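N2152 (Neocallimastix frontalis, PDB 5U22) is a glycoside hydrolase of family 39, built from a TIM barrel and a beta sandwich, and probably cleaves rare arabinosyl substrates. Local coordinates at residues Tyr188-Met193 with Phe225-Asn230; Ile210-Leu215 with Arg240-Asn245; Gly310-Asp315 with Ala332-Ala337. One frame throughout, in Å; residues are numbered along the deposited sequence.

In the fold
The chain starts with two strands of the beta sandwich, 23-28 and 31-35, then builds the TIM barrel. Residues 188-193 open contact 1 at the start of helix 190-202. Strand 209-212 follows and opens contact 2. Helix 221-235 then closes contact 1 through 225-230, and strand 242-247 closes contact 2 through 240-245. The two contacts therefore cross along the chain. They also touch in space, with Tyr188 and Phe225 packed on Trp212. Together they tie two outer helices to two neighbouring barrel strands. Contact 3 comes later and in series. It closes a loop in the beta sandwich, pairing the start of strand 315-320 with the end of strand 330-336, its centre about 23 Å from that of contact 2.

Contact 1 of 3, residues Tyr188-Met193 with Phe225-Asn230; sequences YEENKM and FRSYRN. With EDO (1,2-ethanediol), chain D.
Tyr188 and Glu190 meet Ser227 where two neighbouring outer helices of the TIM barrel, 190-202 and 221-235, come together. Tyr188 lies just before the first helix. Its side chain can be followed outward. CG stands opposite the backbone N (chi1 -174°), which sends the ring toward helix 221-235. On one side of the ring, CD2 and CE2 pass a bound 1,2-ethanediol, probably from the crystallisation liquor. The ethanediol C1 lies at the ring edge, 3.6 Å from Tyr188 CE2. On the other side, Tyr188 CE1 comes to 4.0 Å from CB of Tyr228. At the tip, Tyr188 OH donates a hydrogen bond of 2.8 Å to Ser227 OG.

Ser227 OG passes the chain of bonds on. It donates to Glu190 OE1 at 2.6 Å, on the anti lone pair of that oxygen. The serine hydroxyl is thus held by one bond on each side, which fixes its rotation. Glu190 reaches it with an extended chain. A water adds a second link, donating to Ser227 O and more weakly to Glu190 OE1.

Glu189 is the N-cap of helix 190-202. Its two carboxylate oxygens accept from Asn191 N and Lys192 N, both from above the carboxylate plane. The ethanediol O2 takes the Glu190 N-H at 2.8 Å.

Deeper in, Met193 and Tyr228 make a Met-aromatic contact. Met193 SD is 5.2 Å from the centroid of the Tyr228 ring, set obliquely to it. Both residues also pack on Ile210 and Trp212 of strand 209-212, so this side of the contact faces the barrel sheet. Met193 CG lies at the edge of the tyrosine ring, in the ring plane and 3.9 Å from Tyr228 CD1.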
ATOM      1  N   TYR A 188      11.777   2.324   9.269  1.00 15.62           N
ATOM      2  CA  TYR A 188      12.544   3.475   8.818  1.00 16.35           C
ATOM      3  C   TYR A 188      13.327   4.076   9.981  1.00 16.68           C
ATOM      4  O   TYR A 188      12.795   4.251  11.083  1.00 17.80           O
ATOM      5  CB  TYR A 188      11.617   4.527   8.204  1.00 18.49           C
ATOM      6  CG  TYR A 188      12.394   5.664   7.590  1.00 17.33           C
ATOM      7  CD1 TYR A 188      12.737   5.644   6.244  1.00 14.40           C
ATOM      8  CD2 TYR A 188      12.814   6.737   8.365  1.00 18.08           C
ATOM      9  CE1 TYR A 188      13.476   6.688   5.679  1.00 14.74           C
ATOM     10  CE2 TYR A 188      13.546   7.774   7.822  1.00 17.70           C
ATOM     11  CZ  TYR A 188      13.873   7.743   6.477  1.00 16.10           C
ATOM     12  OH  TYR A 188      14.603   8.778   5.945  1.00 18.22           O
ATOM     13  N   GLU A 189      14.593   4.404   9.731  1.00 17.66           N
ATOM     14  CA  GLU A 189      15.366   5.233  10.649  1.00 19.55           C
ATOM     15  C   GLU A 189      16.332   6.064   9.813  1.00 20.23           C
ATOM     16  O   GLU A 189      16.885   5.571   8.831  1.00 20.85           O
ATOM     17  CB  GLU A 189      16.100   4.379  11.693  1.00 21.33           C
ATOM     18  CG  GLU A 189      16.695   5.170  12.834  1.00 25.24           C
ATOM     19  CD  GLU A 189      18.057   5.736  12.495  1.00 28.99           C
ATOM     20  OE1 GLU A 189      18.849   5.006  11.851  1.00 25.24           O
ATOM     21  OE2 GLU A 189      18.330   6.909  12.859  1.00 28.14           O
ATOM     22  N   GLU A 190      16.514   7.331  10.189  1.00 18.35           N
ATOM     23  CA  GLU A 190      17.168   8.265   9.275  1.00 17.31           C
ATOM     24  C   GLU A 190      18.641   7.934   9.060  1.00 17.35           C
ATOM     25  O   GLU A 190      19.133   7.997   7.925  1.00 17.26           O
ATOM     26  CB  GLU A 190      17.002   9.688   9.784  1.00 23.20           C
ATOM     27  CG  GLU A 190      17.618  10.728   8.886  1.00 24.66           C
ATOM     28  CD  GLU A 190      17.214  12.116   9.292  1.00 33.46           C
ATOM     29  OE1 GLU A 190      16.060  12.508   9.004  1.00 25.86           O
ATOM     30  OE2 GLU A 190      18.031  12.796   9.942  1.00 29.63           O
ATOM     31  N   ASN A 191      19.374   7.610  10.133  1.00 16.25           N
ATOM     32  CA  ASN A 191      20.791   7.277   9.986  1.00 18.00           C
ATOM     33  C   ASN A 191      20.977   6.049   9.106  1.00 18.66           C
ATOM     34  O   ASN A 191      21.879   6.008   8.259  1.00 18.54           O
ATOM     35  CB  ASN A 191      21.422   7.032  11.354  1.00 17.71           C
ATOM     36  CG  ASN A 191      21.857   8.315  12.051  1.00 20.32           C
ATOM     37  OD1 ASN A 191      21.638   9.412  11.555  1.00 27.67           O
ATOM     38  ND2 ASN A 191      22.467   8.171  13.218  1.00 23.99           N
ATOM     39  N   LYS A 192      20.129   5.035   9.304  1.00 18.26           N
ATOM     40  CA  LYS A 192      20.200   3.805   8.528  1.00 15.01           C
ATOM     41  C   LYS A 192      19.959   4.080   7.049  1.00 14.18           C
ATOM     42  O   LYS A 192      20.695   3.590   6.180  1.00 13.98           O
ATOM     43  CB  LYS A 192      19.169   2.818   9.085  1.00 15.33           C
ATOM     44  CG  LYS A 192      19.080   1.491   8.366  1.00 19.34           C
ATOM     45  CD  LYS A 192      18.268   0.489   9.185  1.00 22.07           C
ATOM     46  CE  LYS A 192      16.866   1.006   9.494  1.00 17.93           C
ATOM     47  NZ  LYS A 192      16.076   0.079  10.354  1.00 18.23           N
ATOM     48  N   MET A 193      18.938   4.882   6.745  1.00 15.42           N
ATOM     49  CA  MET A 193      18.641   5.210   5.352  1.00 15.69           C
ATOM     50  C   MET A 193      19.742   6.067   4.741  1.00 18.20           C
ATOM     51  O   MET A 193      20.176   5.824   3.611  1.00 16.54           O
ATOM     52  CB  MET A 193      17.297   5.932   5.251  1.00 16.18           C
ATOM     53  CG  MET A 193      16.947   6.366   3.826  1.00 19.29           C
ATOM     54  SD  MET A 193      16.778   4.978   2.672  1.00 18.31           S
ATOM     55  CE  MET A 193      15.137   4.392   3.093  1.00 16.47           C
ATOM     56  N   PHE A 225       8.461   9.894   5.399  1.00 15.98           N
ATOM     57  CA  PHE A 225       8.450  10.431   4.044  1.00 14.25           C
ATOM     58  C   PHE A 225       9.169  11.774   3.986  1.00 17.44           C
ATOM     59  O   PHE A 225       9.955  12.022   3.064  1.00 16.20           O
ATOM     60  CB  PHE A 225       7.009  10.577   3.533  1.00 16.34           C
ATOM     61  CG  PHE A 225       6.246   9.284   3.489  1.00 15.75           C
ATOM     62  CD1 PHE A 225       6.861   8.108   3.069  1.00 15.51           C
ATOM     63  CD2 PHE A 225       4.920   9.240   3.902  1.00 17.47           C
ATOM     64  CE1 PHE A 225       6.165   6.921   3.040  1.00 16.27           C
ATOM     65  CE2 PHE A 225       4.216   8.070   3.880  1.00 15.54           C
ATOM     66  CZ  PHE A 225       4.844   6.890   3.453  1.00 19.57           C
ATOM     67  N   ARG A 226       8.918  12.651   4.964  1.00 16.59           N
ATOM     68  CA  ARG A 226       9.585  13.952   4.975  1.00 15.23           C
ATOM     69  C   ARG A 226      11.089  13.800   5.172  1.00 20.43           C
ATOM     70  O   ARG A 226      11.882  14.477   4.506  1.00 21.61           O
ATOM     71  CB  ARG A 226       8.980  14.849   6.061  1.00 15.65           C
ATOM     72  CG  ARG A 226       7.482  15.126   5.829  1.00 15.65           C
ATOM     73  CD  ARG A 226       6.950  16.219   6.756  1.00 19.16           C
ATOM     74  NE  ARG A 226       7.092  15.897   8.178  1.00 17.03           N
ATOM     75  CZ  ARG A 226       6.162  15.287   8.911  1.00 19.91           C
ATOM     76  NH1 ARG A 226       5.015  14.899   8.359  1.00 14.92           N
ATOM     77  NH2 ARG A 226       6.384  15.052  10.201  1.00 18.96           N
ATOM     78  N   SER A 227      11.496  12.919   6.089  1.00 18.47           N
ATOM     79  CA  SER A 227      12.914  12.640   6.288  1.00 16.05           C
ATOM     80  C   SER A 227      13.546  12.117   5.008  1.00 19.53           C
ATOM     81  O   SER A 227      14.600  12.600   4.570  1.00 17.05           O
ATOM     82  CB  SER A 227      13.098  11.628   7.424  1.00 17.79           C
ATOM     83  OG  SER A 227      14.438  11.137   7.448  1.00 20.17           O
ATOM     84  N   TYR A 228      12.889  11.151   4.365  1.00 15.83           N
ATOM     85  CA  TYR A 228      13.486  10.530   3.191  1.00 16.76           C
ATOM     86  C   TYR A 228      13.654  11.545   2.062  1.00 19.13           C
ATOM     87  O   TYR A 228      14.729  11.653   1.458  1.00 16.94           O
ATOM     88  CB  TYR A 228      12.664   9.319   2.738  1.00 20.30           C
ATOM     89  CG  TYR A 228      13.228   8.818   1.444  1.00 17.19           C
ATOM     90  CD1 TYR A 228      14.424   8.125   1.427  1.00 20.69           C
ATOM     91  CD2 TYR A 228      12.620   9.118   0.232  1.00 20.07           C
ATOM     92  CE1 TYR A 228      14.988   7.712   0.243  1.00 20.76           C
ATOM     93  CE2 TYR A 228      13.179   8.713  -0.960  1.00 17.28           C
ATOM     94  CZ  TYR A 228      14.370   8.015  -0.942  1.00 21.44           C
ATOM     95  OH  TYR A 228      14.938   7.606  -2.118  1.00 19.43           O
ATOM     96  N   ARG A 229      12.616  12.328   1.778  1.00 17.21           N
ATOM     97  CA  ARG A 229      12.748  13.286   0.687  1.00 18.00           C
ATOM     98  C   ARG A 229      13.762  14.379   1.011  1.00 17.14           C
ATOM     99  O   ARG A 229      14.434  14.882   0.104  1.00 20.47           O
ATOM    100  CB  ARG A 229      11.377  13.870   0.353  1.00 23.82           C
ATOM    101  CG  ARG A 229      10.391  12.788  -0.132  1.00 25.01           C
ATOM    102  CD  ARG A 229       9.955  13.031  -1.553  1.00 26.85           C
ATOM    103  NE  ARG A 229       9.131  11.961  -2.133  1.00 27.45           N
ATOM    104  CZ  ARG A 229       7.815  11.803  -1.938  1.00 29.50           C
ATOM    105  NH1 ARG A 229       7.136  12.617  -1.129  1.00 25.28           N
ATOM    106  NH2 ARG A 229       7.168  10.807  -2.544  1.00 24.77           N
ATOM    107  N   ASN A 230      13.907  14.747   2.286  1.00 18.37           N
ATOM    108  CA  ASN A 230      14.968  15.685   2.650  1.00 18.31           C
ATOM    109  C   ASN A 230      16.351  15.061   2.478  1.00 23.60           C
ATOM    110  O   ASN A 230      17.298  15.750   2.081  1.00 20.41           O
ATOM    111  CB  ASN A 230      14.776  16.179   4.077  1.00 23.38           C
ATOM    112  CG  ASN A 230      13.880  17.400   4.154  1.00 32.28           C
ATOM    113  OD1 ASN A 230      14.016  18.342   3.367  1.00 36.33           O
ATOM    114  ND2 ASN A 230      12.965  17.396   5.113  1.00 32.91           N
TER
HETATM  115  C1  EDO D 503      13.349   9.727  10.855  1.00 19.05           C
HETATM  116  O1  EDO D 503      12.192  10.503  10.961  1.00 14.17           O
HETATM  117  C2  EDO D 503      13.362   8.755  12.009  1.00 14.83           C
HETATM  118  O2  EDO D 503      14.701   8.296  12.144  1.00 22.90           O
HETATM  119  O   HOH W   1      16.507  14.098   6.411  1.00 24.09           O

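Contact 2 of 3, residues Ile210-Leu215 with Arg240-Asn245; sequences IAWHEL and RPITIN. With EDO (1,2-ethanediol), chain E.
Ile244 sets its CD1 over one face of the Trp212 indole, 3.6 Å from the centroid of the five-membered ring. This CH-pi contact is the tight part of a parallel strand pair in the TIM barrel. The bond from Trp212 NE1 to Glu214 OE2, 2.9 Å and in the ring plane, probably limits indole rotation. Glu214 OE2 is also hydrogen-bonded to His224 ND1. Main-chain bonds run beside this packing. Thr243 N meets Ile210 O at 2.8 Å and nearly straight (175°), while Trp212 N to Thr243 O is weak. Ile210 CG2 lies 3.6 Å from Ile242 CG1, side by side. On the sheet's other face, Ala211 CB touches Thr243 CG2.

His213 NE2 makes a weak bond to Asn245 OD1. Their stronger partners are Glu147 and Glu143. The His213 side chain is about 5 Å from a bound bis-tris molecule, consistent with this C-terminal strand end facing the active site, as in other TIM-barrel glycoside hydrolases.

The other end is looser. Pro241 is exposed, and the Arg240 guanidinium reaches an ethanediol and the backbone oxygens of Ser238 and Pro207.

Strand 180-185 flanks strand 209-212 on its far side, and helix 221-235, the crossover of this beta-alpha-beta unit, packs on Ile210 and Ile242.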
ATOM      1  N   ILE A 210      12.634   3.120  -4.051  1.00 15.34           N
ATOM      2  CA  ILE A 210      13.059   3.004  -2.659  1.00 15.95           C
ATOM      3  C   ILE A 210      11.973   2.277  -1.878  1.00 17.22           C
ATOM      4  O   ILE A 210      10.778   2.515  -2.076  1.00 15.85           O
ATOM      5  CB  ILE A 210      13.360   4.395  -2.066  1.00 19.17           C
ATOM      6  CG1 ILE A 210      14.167   4.288  -0.768  1.00 16.23           C
ATOM      7  CG2 ILE A 210      12.074   5.193  -1.832  1.00 14.25           C
ATOM      8  CD1 ILE A 210      15.631   3.900  -1.008  1.00 19.33           C
ATOM      9  N   ALA A 211      12.378   1.368  -0.994  1.00 15.82           N
ATOM     10  CA  ALA A 211      11.429   0.514  -0.302  1.00 13.87           C
ATOM     11  C   ALA A 211      11.767   0.431   1.177  1.00 13.34           C
ATOM     12  O   ALA A 211      12.930   0.242   1.548  1.00 15.51           O
ATOM     13  CB  ALA A 211      11.438  -0.912  -0.888  1.00 16.98           C
ATOM     14  N   TRP A 212      10.739   0.551   2.013  1.00 15.31           N
ATOM     15  CA  TRP A 212      10.834   0.142   3.408  1.00 15.92           C
ATOM     16  C   TRP A 212       9.442  -0.228   3.888  1.00 16.01           C
ATOM     17  O   TRP A 212       8.455  -0.087   3.157  1.00 15.78           O
ATOM     18  CB  TRP A 212      11.454   1.231   4.289  1.00 14.11           C
ATOM     19  CG  TRP A 212      10.664   2.493   4.503  1.00 15.20           C
ATOM     20  CD1 TRP A 212       9.752   2.742   5.506  1.00 13.47           C
ATOM     21  CD2 TRP A 212      10.765   3.708   3.743  1.00 14.26           C
ATOM     22  NE1 TRP A 212       9.273   4.031   5.391  1.00 13.81           N
ATOM     23  CE2 TRP A 212       9.878   4.644   4.323  1.00 17.75           C
ATOM     24  CE3 TRP A 212      11.516   4.091   2.622  1.00 16.05           C
ATOM     25  CZ2 TRP A 212       9.712   5.943   3.814  1.00 14.66           C
ATOM     26  CZ3 TRP A 212      11.368   5.381   2.125  1.00 14.07           C
ATOM     27  CH2 TRP A 212      10.469   6.295   2.723  1.00 13.98           C
ATOM     28  N   HIS A 213       9.369  -0.696   5.129  1.00 15.87           N
ATOM     29  CA  HIS A 213       8.132  -1.185   5.715  1.00 14.59           C
ATOM     30  C   HIS A 213       7.651  -0.237   6.802  1.00 14.63           C
ATOM     31  O   HIS A 213       8.450   0.425   7.470  1.00 16.32           O
ATOM     32  CB  HIS A 213       8.337  -2.582   6.281  1.00 13.91           C
ATOM     33  CG  HIS A 213       8.732  -3.580   5.242  1.00 16.52           C
ATOM     34  ND1 HIS A 213       9.234  -4.826   5.550  1.00 17.11           N
ATOM     35  CD2 HIS A 213       8.701  -3.507   3.888  1.00 18.23           C
ATOM     36  CE1 HIS A 213       9.494  -5.476   4.429  1.00 15.89           C
ATOM     37  NE2 HIS A 213       9.187  -4.696   3.407  1.00 13.79           N
ATOM     38  N   GLU A 214       6.330  -0.171   6.969  1.00 12.68           N
ATOM     39  CA  GLU A 214       5.706   0.642   8.020  1.00 14.46           C
ATOM     40  C   GLU A 214       4.770  -0.276   8.801  1.00 16.06           C
ATOM     41  O   GLU A 214       3.550  -0.291   8.602  1.00 15.06           O
ATOM     42  CB  GLU A 214       4.976   1.868   7.443  1.00 16.59           C
ATOM     43  CG  GLU A 214       5.904   2.915   6.795  1.00 13.93           C
ATOM     44  CD  GLU A 214       6.702   3.736   7.812  1.00 17.11           C
ATOM     45  OE1 GLU A 214       6.723   3.385   9.022  1.00 15.74           O
ATOM     46  OE2 GLU A 214       7.306   4.750   7.386  1.00 19.09           O
ATOM     47  N   LEU A 215       5.363  -1.040   9.716  1.00 17.54           N
ATOM     48  CA  LEU A 215       4.636  -2.036  10.486  1.00 13.74           C
ATOM     49  C   LEU A 215       4.958  -1.929  11.974  1.00 18.42           C
ATOM     50  O   LEU A 215       4.604  -2.830  12.738  1.00 16.63           O
ATOM     51  CB  LEU A 215       4.947  -3.444   9.948  1.00 16.13           C
ATOM     52  CG  LEU A 215       6.412  -3.764   9.618  1.00 18.45           C
ATOM     53  CD1 LEU A 215       7.292  -3.914  10.880  1.00 14.99           C
ATOM     54  CD2 LEU A 215       6.469  -5.031   8.770  1.00 13.84           C
ATOM     55  N   ARG A 240      13.238   9.441  -6.080  1.00 20.54           N
ATOM     56  CA  ARG A 240      12.861   8.060  -6.366  1.00 19.38           C
ATOM     57  C   ARG A 240      11.392   7.823  -6.024  1.00 19.22           C
ATOM     58  O   ARG A 240      10.891   8.374  -5.039  1.00 18.10           O
ATOM     59  CB  ARG A 240      13.710   7.076  -5.557  1.00 18.58           C
ATOM     60  CG  ARG A 240      15.208   7.128  -5.835  1.00 24.12           C
ATOM     61  CD  ARG A 240      15.428   7.088  -7.318  1.00 26.25           C
ATOM     62  NE  ARG A 240      16.698   6.516  -7.745  1.00 21.29           N
ATOM     63  CZ  ARG A 240      17.730   7.230  -8.183  1.00 23.78           C
ATOM     64  NH1 ARG A 240      17.669   8.560  -8.203  1.00 24.26           N
ATOM     65  NH2 ARG A 240      18.828   6.614  -8.596  1.00 21.62           N
ATOM     66  N   PRO A 241      10.689   7.005  -6.814  1.00 16.35           N
ATOM     67  CA  PRO A 241       9.380   6.500  -6.372  1.00 19.73           C
ATOM     68  C   PRO A 241       9.542   5.706  -5.091  1.00 19.45           C
ATOM     69  O   PRO A 241      10.540   5.006  -4.900  1.00 18.39           O
ATOM     70  CB  PRO A 241       8.930   5.585  -7.520  1.00 19.56           C
ATOM     71  CG  PRO A 241       9.809   5.924  -8.680  1.00 23.34           C
ATOM     72  CD  PRO A 241      11.089   6.462  -8.121  1.00 19.08           C
ATOM     73  N   ILE A 242       8.533   5.797  -4.223  1.00 14.71           N
ATOM     74  CA  ILE A 242       8.539   5.139  -2.921  1.00 13.49           C
ATOM     75  C   ILE A 242       7.559   3.976  -2.950  1.00 16.79           C
ATOM     76  O   ILE A 242       6.402   4.145  -3.350  1.00 15.38           O
ATOM     77  CB  ILE A 242       8.161   6.116  -1.796  1.00 15.86           C
ATOM     78  CG1 ILE A 242       9.156   7.270  -1.727  1.00 19.17           C
ATOM     79  CG2 ILE A 242       8.055   5.378  -0.461  1.00 18.55           C
ATOM     80  CD1 ILE A 242       8.711   8.376  -0.788  1.00 15.65           C
ATOM     81  N   THR A 243       8.005   2.809  -2.490  1.00 17.68           N
ATOM     82  CA  THR A 243       7.105   1.686  -2.272  1.00 13.03           C
ATOM     83  C   THR A 243       7.181   1.251  -0.811  1.00 14.85           C
ATOM     84  O   THR A 243       8.244   0.854  -0.323  1.00 14.90           O
ATOM     85  CB  THR A 243       7.404   0.528  -3.239  1.00 15.19           C
ATOM     86  OG1 THR A 243       6.457  -0.515  -3.017  1.00 14.58           O
ATOM     87  CG2 THR A 243       8.807  -0.047  -3.090  1.00 15.71           C
ATOM     88  N   ILE A 244       6.058   1.368  -0.100  1.00 15.88           N
ATOM     89  CA  ILE A 244       5.988   0.891   1.277  1.00 15.84           C
ATOM     90  C   ILE A 244       5.366  -0.490   1.204  1.00 15.38           C
ATOM     91  O   ILE A 244       4.150  -0.632   1.341  1.00 15.99           O
ATOM     92  CB  ILE A 244       5.175   1.842   2.180  1.00 17.18           C
ATOM     93  CG1 ILE A 244       5.753   3.257   2.108  1.00 12.83           C
ATOM     94  CG2 ILE A 244       5.167   1.355   3.634  1.00 14.51           C
ATOM     95  CD1 ILE A 244       7.247   3.334   2.439  1.00 14.60           C
ATOM     96  N   ASN A 245       6.181  -1.518   0.951  1.00 13.71           N
ATOM     97  CA  ASN A 245       5.611  -2.758   0.452  1.00 17.17           C
ATOM     98  C   ASN A 245       5.277  -3.748   1.554  1.00 13.67           C
ATOM     99  O   ASN A 245       4.976  -4.907   1.254  1.00 14.62           O
ATOM    100  CB  ASN A 245       6.502  -3.389  -0.642  1.00 21.02           C
ATOM    101  CG  ASN A 245       7.929  -3.652  -0.202  1.00 19.05           C
ATOM    102  OD1 ASN A 245       8.229  -3.735   0.991  1.00 18.66           O
ATOM    103  ND2 ASN A 245       8.820  -3.818  -1.178  1.00 16.80           N
TER
HETATM  104  C1  EDO E 504      21.144   9.524 -10.091  1.00 21.96           C
HETATM  105  O1  EDO E 504      20.224   8.651 -10.753  1.00 27.54           O
HETATM  106  C2  EDO E 504      20.536  10.177  -8.869  1.00 11.52           C
HETATM  107  O2  EDO E 504      21.417  11.161  -8.333  1.00 30.75           O

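Contact 3 of 3, residues Gly310-Asp315 with Ala332-Ala337; sequences GDMTGD and AASVDA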
ATOM      1  N   GLY A 310     -10.617   1.657  -4.336  1.00 16.25           N
ATOM      2  CA  GLY A 310     -10.303   1.316  -5.713  1.00 18.09           C
ATOM      3  C   GLY A 310     -11.245   1.949  -6.715  1.00 17.90           C
ATOM      4  O   GLY A 310     -10.867   2.160  -7.874  1.00 17.05           O
ATOM      5  N   ASP A 311     -12.489   2.234  -6.297  1.00 13.40           N
ATOM      6  CA  ASP A 311     -13.472   2.881  -7.167  1.00 14.60           C
ATOM      7  C   ASP A 311     -13.151   4.339  -7.435  1.00 18.08           C
ATOM      8  O   ASP A 311     -13.774   4.935  -8.323  1.00 15.97           O
ATOM      9  CB  ASP A 311     -14.884   2.826  -6.563  1.00 14.87           C
ATOM     10  CG  ASP A 311     -15.488   1.437  -6.580  1.00 23.52           C
ATOM     11  OD1 ASP A 311     -14.936   0.547  -7.260  1.00 20.08           O
ATOM     12  OD2 ASP A 311     -16.543   1.253  -5.923  1.00 23.75           O
ATOM     13  N   MET A 312     -12.243   4.940  -6.666  1.00 15.53           N
ATOM     14  CA  MET A 312     -11.992   6.365  -6.814  1.00 15.01           C
ATOM     15  C   MET A 312     -11.406   6.656  -8.187  1.00 15.68           C
ATOM     16  O   MET A 312     -10.524   5.936  -8.667  1.00 18.03           O
ATOM     17  CB  MET A 312     -11.051   6.857  -5.715  1.00 15.77           C
ATOM     18  CG  MET A 312     -11.693   6.863  -4.329  1.00 13.19           C
ATOM     19  SD  MET A 312     -10.534   7.441  -3.064  1.00 18.08           S
ATOM     20  CE  MET A 312     -11.574   8.573  -2.149  1.00 14.40           C
ATOM     21  N   THR A 313     -11.927   7.705  -8.826  1.00 15.84           N
ATOM     22  CA  THR A 313     -11.489   8.170 -10.137  1.00 13.29           C
ATOM     23  C   THR A 313     -11.277   9.678 -10.072  1.00 14.68           C
ATOM     24  O   THR A 313     -11.661  10.337  -9.101  1.00 19.06           O
ATOM     25  CB  THR A 313     -12.506   7.802 -11.234  1.00 16.98           C
ATOM     26  OG1 THR A 313     -13.808   8.284 -10.876  1.00 16.75           O
ATOM     27  CG2 THR A 313     -12.587   6.290 -11.429  1.00 18.33           C
ATOM     28  N   GLY A 314     -10.652  10.235 -11.112  1.00 17.25           N
ATOM     29  CA  GLY A 314     -10.374  11.666 -11.138  1.00 14.17           C
ATOM     30  C   GLY A 314      -9.088  12.031 -10.419  1.00 16.26           C
ATOM     31  O   GLY A 314      -8.066  11.358 -10.594  1.00 17.69           O
ATOM     32  N   ASP A 315      -9.119  13.088  -9.615  1.00 14.77           N
ATOM     33  CA  ASP A 315      -7.942  13.575  -8.907  1.00 17.23           C
ATOM     34  C   ASP A 315      -8.080  13.326  -7.417  1.00 16.88           C
ATOM     35  O   ASP A 315      -9.157  13.512  -6.852  1.00 17.16           O
ATOM     36  CB  ASP A 315      -7.745  15.077  -9.110  1.00 15.26           C
ATOM     37  CG  ASP A 315      -7.387  15.430 -10.514  1.00 20.77           C
ATOM     38  OD1 ASP A 315      -6.671  14.637 -11.158  1.00 21.71           O
ATOM     39  OD2 ASP A 315      -7.809  16.512 -10.962  1.00 29.74           O
ATOM     40  N   ALA A 332      -8.609   9.944   2.597  1.00 12.06           N
ATOM     41  CA  ALA A 332      -8.275  10.408   1.261  1.00 11.35           C
ATOM     42  C   ALA A 332      -9.546  10.777   0.517  1.00 15.52           C
ATOM     43  O   ALA A 332     -10.618  10.217   0.764  1.00 16.47           O
ATOM     44  CB  ALA A 332      -7.505   9.339   0.469  1.00 13.11           C
ATOM     45  N   ALA A 333      -9.409  11.708  -0.421  1.00 15.21           N
ATOM     46  CA  ALA A 333     -10.570  12.226  -1.124  1.00 15.04           C
ATOM     47  C   ALA A 333     -10.262  12.339  -2.604  1.00 15.64           C
ATOM     48  O   ALA A 333      -9.131  12.655  -2.984  1.00 14.28           O
ATOM     49  CB  ALA A 333     -10.987  13.592  -0.582  1.00 13.18           C
ATOM     50  N   SER A 334     -11.278  12.089  -3.433  1.00 14.76           N
ATOM     51  CA  SER A 334     -11.131  12.210  -4.877  1.00 14.19           C
ATOM     52  C   SER A 334     -12.255  13.072  -5.440  1.00 15.11           C
ATOM     53  O   SER A 334     -13.361  13.131  -4.891  1.00 15.60           O
ATOM     54  CB  SER A 334     -11.123  10.831  -5.554  1.00 15.81           C
ATOM     55  OG  SER A 334     -12.375  10.192  -5.387  1.00 17.97           O
ATOM     56  N   VAL A 335     -11.952  13.769  -6.532  1.00 13.46           N
ATOM     57  CA  VAL A 335     -12.937  14.560  -7.262  1.00 14.33           C
ATOM     58  C   VAL A 335     -12.859  14.159  -8.722  1.00 13.98           C
ATOM     59  O   VAL A 335     -11.765  14.112  -9.292  1.00 15.81           O
ATOM     60  CB  VAL A 335     -12.701  16.075  -7.123  1.00 13.77           C
ATOM     61  CG1 VAL A 335     -13.725  16.837  -7.969  1.00 16.38           C
ATOM     62  CG2 VAL A 335     -12.759  16.510  -5.675  1.00 17.48           C
ATOM     63  N   ASP A 336     -14.015  13.889  -9.330  1.00 15.46           N
ATOM     64  CA  ASP A 336     -14.096  13.473 -10.728  1.00 17.38           C
ATOM     65  C   ASP A 336     -15.121  14.352 -11.438  1.00 18.73           C
ATOM     66  O   ASP A 336     -16.325  14.213 -11.201  1.00 18.29           O
ATOM     67  CB  ASP A 336     -14.486  11.998 -10.823  1.00 15.56           C
ATOM     68  CG  ASP A 336     -14.444  11.461 -12.250  1.00 21.45           C
ATOM     69  OD1 ASP A 336     -14.678  12.220 -13.212  1.00 19.80           O
ATOM     70  OD2 ASP A 336     -14.186  10.252 -12.409  1.00 20.29           O
ATOM     71  N   ALA A 337     -14.650  15.236 -12.324  1.00 16.05           N
ATOM     72  CA  ALA A 337     -15.554  16.139 -13.033  1.00 18.01           C
ATOM     73  C   ALA A 337     -16.327  15.468 -14.163  1.00 16.94           C
ATOM     74  O   ALA A 337     -17.334  16.026 -14.613  1.00 19.35           O
ATOM     75  CB  ALA A 337     -14.779  17.332 -13.604  1.00 20.22           C
TER
HETATM   76  O   HOH W   2     -13.610  11.177  -7.390  1.00 20.59           O
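Asp336 turns its flat carboxylate to Thr313. The threonine hydroxyl OG1 donates to Asp336 OD2 at 2.5 Å, on the anti lone pair, pointing away from the other oxygen. Gly314 N lies off one side of the carboxylate plane, 3.8 Å from Asp336 OD2. The second oxygen, OD1, accepts from the backbone N atoms of Ser338 and Ala339, just past the strand. Thr313 OG1 is also bonded to Tyr341 OH. Asp336 gets there with CG opposite its own backbone N (chi1 -174°). An alanine in place of Asp336 would probably leave the Thr313 hydroxyl without its acceptor and the backbone N atoms of Ser338 and Ala339 without the carboxylate oxygen they share.

Beyond Thr313 the chain enters the beta sandwich. Asp315 and Val335 form an antiparallel hydrogen-bonded pair at the start of strand 315-320 and near the end of strand 330-336. Asp315 N donates to Val335 O at 2.9 Å, and Val335 N donates back to Asp315 O at 2.8 Å, in the carbonyl plane. Gly314 fits here because it has no side chain. A beta carbon would run into Val335 O and Asp336 CA, and the backbone angles of Gly314 themselves call for glycine. The CA of Gly314 comes to 3.4 Å from Val335 O as a CA-H...O contact.

Earlier in the loop, Met312 lies against strand 330-336. Its CB and CG pass Ser334 OG, and the bent end (chi3 135°) carries Met312 CE to 3.5 Å from Ala332 O. The side chain of Met312 also touches Ser343 of strand 341-347. A water bridges Thr313 and Ser334. It donates to Thr313 O at 2.7 Å and is hydrogen-bonded to Ser334 OG at 2.6 Å.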